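Ectoine dioxygenase (Sphingopyxis alaskensis, PDB 4MHR) catalyses the iron- and 2-oxoglutarate-dependent hydroxylation of L-ectoine to 5-hydroxyectoine, an osmolyte that helps cells survive extreme osmotic stress. Local coordinates at residues 155-160 and 196-200; 187-193 and 248-254. All coordinates share one frame; numbering follows the deposited sequence.

Both contacts lie close to the iron site, which is empty of metal in this apo structure; their centres are about 13 Å apart. Helix 154-162 of interaction 1 begins with the iron ligand Asp-154, just after His-152, while interaction 2 holds the third ligand, His-253, whose side chain comes within about 3 Å of the side chains of both, nearest atom to nearest atom. The two contacts also touch directly. Phe-155 CB packs 3.4 Å from Cys-249 O, and Trp-158, important for ectoine stabilization, brings CZ3 to 3.7 Å from Cys-249 CB. Tyr-196 CD1 lies 3.8 Å from Asn-250 OD1. Along the chain their segments alternate, and strand 195-197 follows strand 187-188.

Interaction 1. Residues 155-160 and 196-200; sequences FETWHV and YLTCV
Tyr-196 and Cys-199 lie on the end of strand 195-197 and the loop after it, which passes helix 154-162 with the backbones nearest at Glu-156 CA and Thr-198 CA, 7.5 Å apart. No hydrogen bond joins the segments, and the tyrosine does most of the touching. Its side chain crosses that of Phe-155 at about a right angle, with Tyr-196 CE1 3.7 Å from Phe-155 CD2 and near the plane of the phenylalanine ring, at its edge. His-159 CB, a turn further along the helix, sits over the rim of one face of that ring. Farther out, Tyr-196 OH reaches Glu-156 CG at 3.6 Å and His-159 CD2 at 3.9 Å. In this cupin-fold enzyme of the PhyH family, the helix follows strand 149-152 and starts at an iron ligand, whereas strand 195-197 pairs antiparallel with 23-25 near the N-terminus. Reducing Tyr-196 to an alanine here would probably open a gap beside Phe-155 and leave the Glu-156 methylene without its aromatic neighbour. Glu-156 leaves the helix with CG anti to the backbone N (chi1 -167°), then bends at chi2, which brings OE2 3.7 Å from Cys-199 CB. The carboxylate is bound by N-terminal residues: OE1 forms a salt bridge with Arg-16, and OE2 is hydrogen-bonded to Ser-15 OG, which also bonds Cys-199 N. His-159 NE2 is likewise hydrogen-bonded to Asp-11.

Interaction 2. Residues 187-193 and 248-254; sequences MVIPGSH and DCNLMHG
Met-187 and Gly-254 form an antiparallel hydrogen-bonded pair, Met-187 N to Gly-254 O at 2.8 Å, and the next pair, Val-188 with His-253, is non-hydrogen-bonded. Ile-189 N then reaches Met-252 O at 3.0 Å before a type II turn, with Gly-191 at its positive phi, carries the chain out and back to Leu-251. The tight part centres on Leu-251. Its CD2 packs against Val-188 CB at 3.6 Å, while CD1 reaches in beneath the turn, near Ser-192 OG and Ile-189 O. Ser-192 OG, set between its backbone N and carbonyl carbon (chi1 67°), is gripped twice: it donates to Ile-189 O at 2.6 Å and accepts from Met-252 N at 2.8 Å. Asn-250 ND2 donates to His-193 O at 3.0 Å from well above the carbonyl plane, though almost within its own amide plane; Ser-153 OG holds OD1. A water lies within hydrogen-bonding distance of Ser-192 O and Asn-250 O. The looser side is the outer one, where Pro-190 and Gly-191 are partly exposed and barely touch the other segment, and the end of Met-187 leads away. His-253 ND1 donates to Leu-251 O at 3.0 Å, the oxygen lying in the ring plane. This fixes the ring's rotation and uses ND1, consistent with NE2 being the nitrogen offered to iron beside His-152 and Asp-154 in the facial triad.

Interaction 1. Residues 155-160 and 196-200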
ATOM      1  N   PHE A 155       5.263  -5.824   4.674  1.00 25.70           N
ATOM      2  CA  PHE A 155       4.889  -7.025   5.386  1.00 26.51           C
ATOM      3  C   PHE A 155       5.814  -7.258   6.565  1.00 27.51           C
ATOM      4  O   PHE A 155       5.404  -7.769   7.600  1.00 26.42           O
ATOM      5  CB  PHE A 155       4.814  -8.220   4.473  1.00 27.41           C
ATOM      6  CG  PHE A 155       4.621  -9.520   5.233  1.00 25.16           C
ATOM      7  CD1 PHE A 155       3.359  -9.835   5.742  1.00 23.16           C
ATOM      8  CD2 PHE A 155       5.722 -10.371   5.484  1.00 23.99           C
ATOM      9  CE1 PHE A 155       3.171 -10.996   6.470  1.00 25.06           C
ATOM     10  CE2 PHE A 155       5.540 -11.544   6.214  1.00 27.27           C
ATOM     11  CZ  PHE A 155       4.254 -11.829   6.724  1.00 26.17           C
ATOM     12  N   GLU A 156       7.103  -6.924   6.422  1.00 28.38           N
ATOM     13  CA  GLU A 156       8.057  -7.206   7.505  1.00 26.47           C
ATOM     14  C   GLU A 156       7.647  -6.428   8.766  1.00 26.94           C
ATOM     15  O   GLU A 156       7.687  -6.987   9.874  1.00 29.03           O
ATOM     16  CB  GLU A 156       9.499  -6.916   7.111  1.00 30.42           C
ATOM     17  CG  GLU A 156      10.575  -7.472   8.052  1.00 31.83           C
ATOM     18  CD  GLU A 156      10.948  -6.520   9.220  1.00 36.63           C
ATOM     19  OE1 GLU A 156      10.435  -5.413   9.243  1.00 29.41           O
ATOM     20  OE2 GLU A 156      11.721  -6.947  10.139  1.00 30.45           O
ATOM     21  N   THR A 157       7.190  -5.177   8.581  1.00 27.37           N
ATOM     22  CA  THR A 157       6.598  -4.426   9.679  1.00 30.46           C
ATOM     23  C   THR A 157       5.262  -4.951  10.165  1.00 31.50           C
ATOM     24  O   THR A 157       5.044  -5.079  11.387  1.00 31.28           O
ATOM     25  CB  THR A 157       6.483  -2.961   9.329  1.00 34.48           C
ATOM     26  OG1 THR A 157       7.799  -2.468   9.168  1.00 34.75           O
ATOM     27  CG2 THR A 157       5.704  -2.125  10.400  1.00 37.19           C
ATOM     28  N   TRP A 158       4.346  -5.204   9.243  1.00 31.57           N
ATOM     29  CA  TRP A 158       3.034  -5.712   9.627  1.00 31.49           C
ATOM     30  C   TRP A 158       3.145  -7.022  10.432  1.00 28.65           C
ATOM     31  O   TRP A 158       2.423  -7.234  11.384  1.00 28.17           O
ATOM     32  CB  TRP A 158       2.095  -5.832   8.419  1.00 29.26           C
ATOM     33  CG  TRP A 158       1.808  -4.519   7.777  1.00 27.51           C
ATOM     34  CD1 TRP A 158       1.956  -3.259   8.365  1.00 30.75           C
ATOM     35  CD2 TRP A 158       1.370  -4.276   6.431  1.00 27.09           C
ATOM     36  NE1 TRP A 158       1.627  -2.279   7.479  1.00 29.90           N
ATOM     37  CE2 TRP A 158       1.252  -2.857   6.280  1.00 28.02           C
ATOM     38  CE3 TRP A 158       1.109  -5.108   5.326  1.00 27.96           C
ATOM     39  CZ2 TRP A 158       0.845  -2.254   5.082  1.00 27.81           C
ATOM     40  CZ3 TRP A 158       0.737  -4.529   4.111  1.00 28.12           C
ATOM     41  CH2 TRP A 158       0.614  -3.096   3.984  1.00 29.00           C
ATOM     42  N   HIS A 159       4.060  -7.862  10.063  1.00 25.33           N
ATOM     43  CA  HIS A 159       4.246  -9.110  10.731  1.00 31.05           C
ATOM     44  C   HIS A 159       4.910  -8.885  12.119  1.00 35.13           C
ATOM     45  O   HIS A 159       4.338  -9.239  13.158  1.00 30.94           O
ATOM     46  CB  HIS A 159       5.134  -9.969   9.866  1.00 31.00           C
ATOM     47  CG  HIS A 159       5.439 -11.306  10.454  1.00 31.59           C
ATOM     48  ND1 HIS A 159       4.497 -12.316  10.549  1.00 33.64           N
ATOM     49  CD2 HIS A 159       6.567 -11.788  11.016  1.00 30.05           C
ATOM     50  CE1 HIS A 159       5.063 -13.370  11.109  1.00 33.99           C
ATOM     51  NE2 HIS A 159       6.320 -13.080  11.387  1.00 30.70           N
ATOM     52  N   VAL A 160       6.096  -8.274  12.112  1.00 34.21           N
ATOM     53  CA  VAL A 160       6.898  -8.095  13.345  1.00 35.06           C
ATOM     54  C   VAL A 160       6.169  -7.205  14.333  1.00 38.35           C
ATOM     55  O   VAL A 160       6.062  -7.551  15.525  1.00 34.77           O
ATOM     56  CB  VAL A 160       8.302  -7.531  13.089  1.00 36.52           C
ATOM     57  CG1 VAL A 160       8.993  -7.145  14.429  1.00 41.40           C
ATOM     58  CG2 VAL A 160       9.121  -8.557  12.371  1.00 36.00           C
ATOM     59  N   TYR A 196      11.569 -13.029   1.431  1.00 26.50           N
ATOM     60  CA  TYR A 196      11.371 -12.340   2.666  1.00 27.78           C
ATOM     61  C   TYR A 196      12.776 -11.948   3.181  1.00 28.60           C
ATOM     62  O   TYR A 196      13.592 -12.818   3.494  1.00 30.99           O
ATOM     63  CB  TYR A 196      10.714 -13.247   3.685  1.00 26.82           C
ATOM     64  CG  TYR A 196      10.449 -12.563   4.983  1.00 25.47           C
ATOM     65  CD1 TYR A 196       9.579 -11.480   5.045  1.00 26.26           C
ATOM     66  CD2 TYR A 196      11.023 -13.020   6.172  1.00 28.21           C
ATOM     67  CE1 TYR A 196       9.293 -10.867   6.238  1.00 26.83           C
ATOM     68  CE2 TYR A 196      10.700 -12.455   7.393  1.00 24.61           C
ATOM     69  CZ  TYR A 196       9.882 -11.403   7.448  1.00 27.14           C
ATOM     70  OH  TYR A 196       9.564 -10.872   8.667  1.00 29.00           O
ATOM     71  N   LEU A 197      13.077 -10.643   3.203  1.00 32.62           N
ATOM     72  CA  LEU A 197      14.396 -10.170   3.660  1.00 32.34           C
ATOM     73  C   LEU A 197      14.312  -9.864   5.141  1.00 31.53           C
ATOM     74  O   LEU A 197      13.660  -8.896   5.517  1.00 28.87           O
ATOM     75  CB  LEU A 197      14.828  -8.958   2.842  1.00 34.64           C
ATOM     76  CG  LEU A 197      16.124  -8.285   3.320  1.00 35.57           C
ATOM     77  CD1 LEU A 197      17.318  -9.238   3.231  1.00 33.27           C
ATOM     78  CD2 LEU A 197      16.336  -7.076   2.426  1.00 36.21           C
ATOM     79  N   THR A 198      14.888 -10.737   5.999  1.00 31.82           N
ATOM     80  CA  THR A 198      14.842 -10.475   7.412  1.00 31.70           C
ATOM     81  C   THR A 198      15.699  -9.223   7.638  1.00 33.19           C
ATOM     82  O   THR A 198      16.633  -8.926   6.877  1.00 33.35           O
ATOM     83  CB  THR A 198      15.371 -11.659   8.311  1.00 32.26           C
ATOM     84  OG1 THR A 198      16.774 -11.805   8.124  1.00 36.70           O
ATOM     85  CG2 THR A 198      14.689 -12.958   7.917  1.00 33.14           C
ATOM     86  N   CYS A 199      15.295  -8.438   8.610  1.00 34.02           N
ATOM     87  CA  CYS A 199      16.056  -7.275   9.047  1.00 40.14           C
ATOM     88  C   CYS A 199      16.767  -7.655  10.381  1.00 44.32           C
ATOM     89  O   CYS A 199      16.343  -8.573  11.074  1.00 38.13           O
ATOM     90  CB  CYS A 199      15.143  -6.067   9.200  1.00 34.98           C
ATOM     91  SG  CYS A 199      14.367  -5.545   7.629  1.00 42.57           S
ATOM     92  N   VAL A 200      17.877  -6.986  10.677  1.00 47.58           N
ATOM     93  CA  VAL A 200      18.773  -7.358  11.782  1.00 54.91           C
ATOM     94  C   VAL A 200      18.142  -7.045  13.132  1.00 44.97           C
ATOM     95  O   VAL A 200      17.382  -6.089  13.210  1.00 50.03           O
ATOM     96  CB  VAL A 200      20.114  -6.610  11.630  1.00 54.28           C
TER

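Interaction 2. Residues 187-193 and 248-254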
ATOM      1  N   MET A 187       8.956   3.542  -6.433  1.00 27.78           N
ATOM      2  CA  MET A 187       9.833   2.643  -7.126  1.00 26.69           C
ATOM      3  C   MET A 187       9.673   1.301  -6.423  1.00 27.19           C
ATOM      4  O   MET A 187       9.662   1.245  -5.188  1.00 25.77           O
ATOM      5  CB  MET A 187      11.276   3.097  -6.883  1.00 26.29           C
ATOM      6  CG  MET A 187      11.640   4.325  -7.699  1.00 30.47           C
ATOM      7  SD  MET A 187      13.368   4.803  -7.543  1.00 36.62           S
ATOM      8  CE  MET A 187      14.302   3.339  -7.259  1.00 49.06           C
ATOM      9  N   VAL A 188       9.668   0.245  -7.204  1.00 23.50           N
ATOM     10  CA  VAL A 188       9.577  -1.115  -6.704  1.00 24.41           C
ATOM     11  C   VAL A 188      10.690  -1.912  -7.313  1.00 25.50           C
ATOM     12  O   VAL A 188      11.212  -1.552  -8.412  1.00 23.28           O
ATOM     13  CB  VAL A 188       8.190  -1.739  -6.975  1.00 26.69           C
ATOM     14  CG1 VAL A 188       7.119  -0.843  -6.428  1.00 26.37           C
ATOM     15  CG2 VAL A 188       7.938  -2.009  -8.472  1.00 31.79           C
ATOM     16  N   ILE A 189      11.084  -2.974  -6.609  1.00 24.23           N
ATOM     17  CA  ILE A 189      11.963  -4.001  -7.186  1.00 22.95           C
ATOM     18  C   ILE A 189      11.090  -5.215  -7.592  1.00 23.82           C
ATOM     19  O   ILE A 189      10.660  -6.027  -6.718  1.00 24.25           O
ATOM     20  CB  ILE A 189      13.043  -4.396  -6.173  1.00 23.82           C
ATOM     21  CG1 ILE A 189      13.927  -3.167  -5.845  1.00 25.95           C
ATOM     22  CG2 ILE A 189      13.903  -5.530  -6.712  1.00 24.49           C
ATOM     23  CD1 ILE A 189      14.974  -3.465  -4.778  1.00 28.39           C
ATOM     24  N   PRO A 190      10.811  -5.368  -8.916  1.00 27.69           N
ATOM     25  CA  PRO A 190       9.828  -6.390  -9.298  1.00 28.99           C
ATOM     26  C   PRO A 190      10.318  -7.827  -9.016  1.00 28.13           C
ATOM     27  O   PRO A 190      11.485  -8.129  -9.187  1.00 27.55           O
ATOM     28  CB  PRO A 190       9.599  -6.176 -10.814  1.00 28.72           C
ATOM     29  CG  PRO A 190      10.468  -5.035 -11.216  1.00 31.43           C
ATOM     30  CD  PRO A 190      11.332  -4.604 -10.066  1.00 26.25           C
ATOM     31  N   GLY A 191       9.433  -8.679  -8.517  1.00 26.11           N
ATOM     32  CA  GLY A 191       9.826 -10.019  -8.101  1.00 26.29           C
ATOM     33  C   GLY A 191      10.407 -10.120  -6.708  1.00 24.79           C
ATOM     34  O   GLY A 191      10.540 -11.189  -6.194  1.00 25.75           O
ATOM     35  N   SER A 192      10.629  -9.007  -6.052  1.00 24.34           N
ATOM     36  CA  SER A 192      11.182  -8.998  -4.718  1.00 22.48           C
ATOM     37  C   SER A 192      10.247  -9.518  -3.660  1.00 25.14           C
ATOM     38  O   SER A 192      10.649  -9.978  -2.589  1.00 23.08           O
ATOM     39  CB  SER A 192      11.589  -7.564  -4.371  1.00 22.96           C
ATOM     40  OG  SER A 192      10.524  -6.624  -4.223  1.00 21.65           O
ATOM     41  N   HIS A 193       8.987  -9.488  -3.966  1.00 22.20           N
ATOM     42  CA  HIS A 193       7.979 -10.084  -3.081  1.00 23.80           C
ATOM     43  C   HIS A 193       8.064 -11.594  -2.796  1.00 22.15           C
ATOM     44  O   HIS A 193       7.459 -12.085  -1.795  1.00 23.89           O
ATOM     45  CB  HIS A 193       6.579  -9.712  -3.594  1.00 21.61           C
ATOM     46  CG  HIS A 193       6.238 -10.352  -4.881  1.00 23.96           C
ATOM     47  ND1 HIS A 193       7.004 -10.181  -6.027  1.00 23.62           N
ATOM     48  CD2 HIS A 193       5.201 -11.181  -5.225  1.00 22.24           C
ATOM     49  CE1 HIS A 193       6.485 -10.892  -7.015  1.00 22.99           C
ATOM     50  NE2 HIS A 193       5.390 -11.511  -6.567  1.00 24.80           N
ATOM     51  N   ASP A 248       1.732  -6.204  -3.777  1.00 20.60           N
ATOM     52  CA  ASP A 248       1.790  -7.226  -2.754  1.00 23.87           C
ATOM     53  C   ASP A 248       2.427  -6.664  -1.490  1.00 26.82           C
ATOM     54  O   ASP A 248       3.389  -5.864  -1.540  1.00 24.11           O
ATOM     55  CB  ASP A 248       2.587  -8.405  -3.252  1.00 24.07           C
ATOM     56  CG  ASP A 248       2.718  -9.502  -2.214  1.00 22.90           C
ATOM     57  OD1 ASP A 248       1.753 -10.288  -2.031  1.00 23.48           O
ATOM     58  OD2 ASP A 248       3.804  -9.568  -1.593  1.00 21.16           O
ATOM     59  N   CYS A 249       1.900  -7.106  -0.361  1.00 24.96           N
ATOM     60  CA  CYS A 249       2.407  -6.699   0.930  1.00 22.05           C
ATOM     61  C   CYS A 249       3.911  -6.822   1.166  1.00 20.93           C
ATOM     62  O   CYS A 249       4.474  -5.994   1.877  1.00 23.30           O
ATOM     63  CB  CYS A 249       1.688  -7.471   2.051  1.00 24.59           C
ATOM     64  SG  CYS A 249       1.984  -9.239   2.061  1.00 25.79           S
ATOM     65  N   ASN A 250       4.568  -7.772   0.500  1.00 20.82           N
ATOM     66  CA  ASN A 250       5.956  -7.998   0.711  1.00 21.63           C
ATOM     67  C   ASN A 250       6.877  -7.442  -0.401  1.00 19.77           C
ATOM     68  O   ASN A 250       8.054  -7.781  -0.451  1.00 22.32           O
ATOM     69  CB  ASN A 250       6.210  -9.481   0.909  1.00 19.25           C
ATOM     70  CG  ASN A 250       7.656  -9.768   1.366  1.00 21.42           C
ATOM     71  OD1 ASN A 250       8.172  -9.191   2.330  1.00 27.00           O
ATOM     72  ND2 ASN A 250       8.291 -10.651   0.666  1.00 20.57           N
ATOM     73  N   LEU A 251       6.338  -6.662  -1.324  1.00 21.14           N
ATOM     74  CA  LEU A 251       7.164  -6.115  -2.365  1.00 20.54           C
ATOM     75  C   LEU A 251       8.087  -4.977  -1.842  1.00 21.50           C
ATOM     76  O   LEU A 251       7.670  -4.069  -1.090  1.00 24.87           O
ATOM     77  CB  LEU A 251       6.305  -5.528  -3.473  1.00 24.62           C
ATOM     78  CG  LEU A 251       7.025  -5.061  -4.761  1.00 23.08           C
ATOM     79  CD1 LEU A 251       7.691  -6.246  -5.449  1.00 23.56           C
ATOM     80  CD2 LEU A 251       6.057  -4.312  -5.628  1.00 25.73           C
ATOM     81  N   MET A 252       9.333  -5.038  -2.218  1.00 22.20           N
ATOM     82  CA  MET A 252      10.370  -4.053  -1.715  1.00 22.87           C
ATOM     83  C   MET A 252      10.214  -2.775  -2.488  1.00 25.12           C
ATOM     84  O   MET A 252      10.277  -2.768  -3.727  1.00 24.17           O
ATOM     85  CB  MET A 252      11.798  -4.593  -1.930  1.00 22.30           C
ATOM     86  CG  MET A 252      12.911  -3.823  -1.166  1.00 23.27           C
ATOM     87  SD  MET A 252      12.655  -3.718   0.638  1.00 25.33           S
ATOM     88  CE  MET A 252      13.013  -5.368   1.073  1.00 29.03           C
ATOM     89  N   HIS A 253       9.960  -1.681  -1.774  1.00 25.02           N
ATOM     90  CA  HIS A 253       9.660  -0.455  -2.453  1.00 26.11           C
ATOM     91  C   HIS A 253      10.107   0.773  -1.662  1.00 27.49           C
ATOM     92  O   HIS A 253      10.395   0.747  -0.414  1.00 27.16           O
ATOM     93  CB  HIS A 253       8.132  -0.368  -2.764  1.00 28.15           C
ATOM     94  CG  HIS A 253       7.298  -0.162  -1.547  1.00 29.45           C
ATOM     95  ND1 HIS A 253       7.032  -1.177  -0.656  1.00 33.39           N
ATOM     96  CD2 HIS A 253       6.790   0.957  -0.989  1.00 33.36           C
ATOM     97  CE1 HIS A 253       6.288  -0.717   0.329  1.00 35.15           C
ATOM     98  NE2 HIS A 253       6.141   0.574   0.168  1.00 34.17           N
ATOM     99  N   GLY A 254      10.095   1.887  -2.349  1.00 28.09           N
ATOM    100  CA  GLY A 254      10.557   3.187  -1.737  1.00 27.63           C
ATOM    101  C   GLY A 254      10.478   4.322  -2.741  1.00 29.67           C
ATOM    102  O   GLY A 254       9.969   4.100  -3.835  1.00 27.28           O
TER
HETATM  103  O   HOH W   1      10.918  -8.091  -0.365  1.00 24.72           O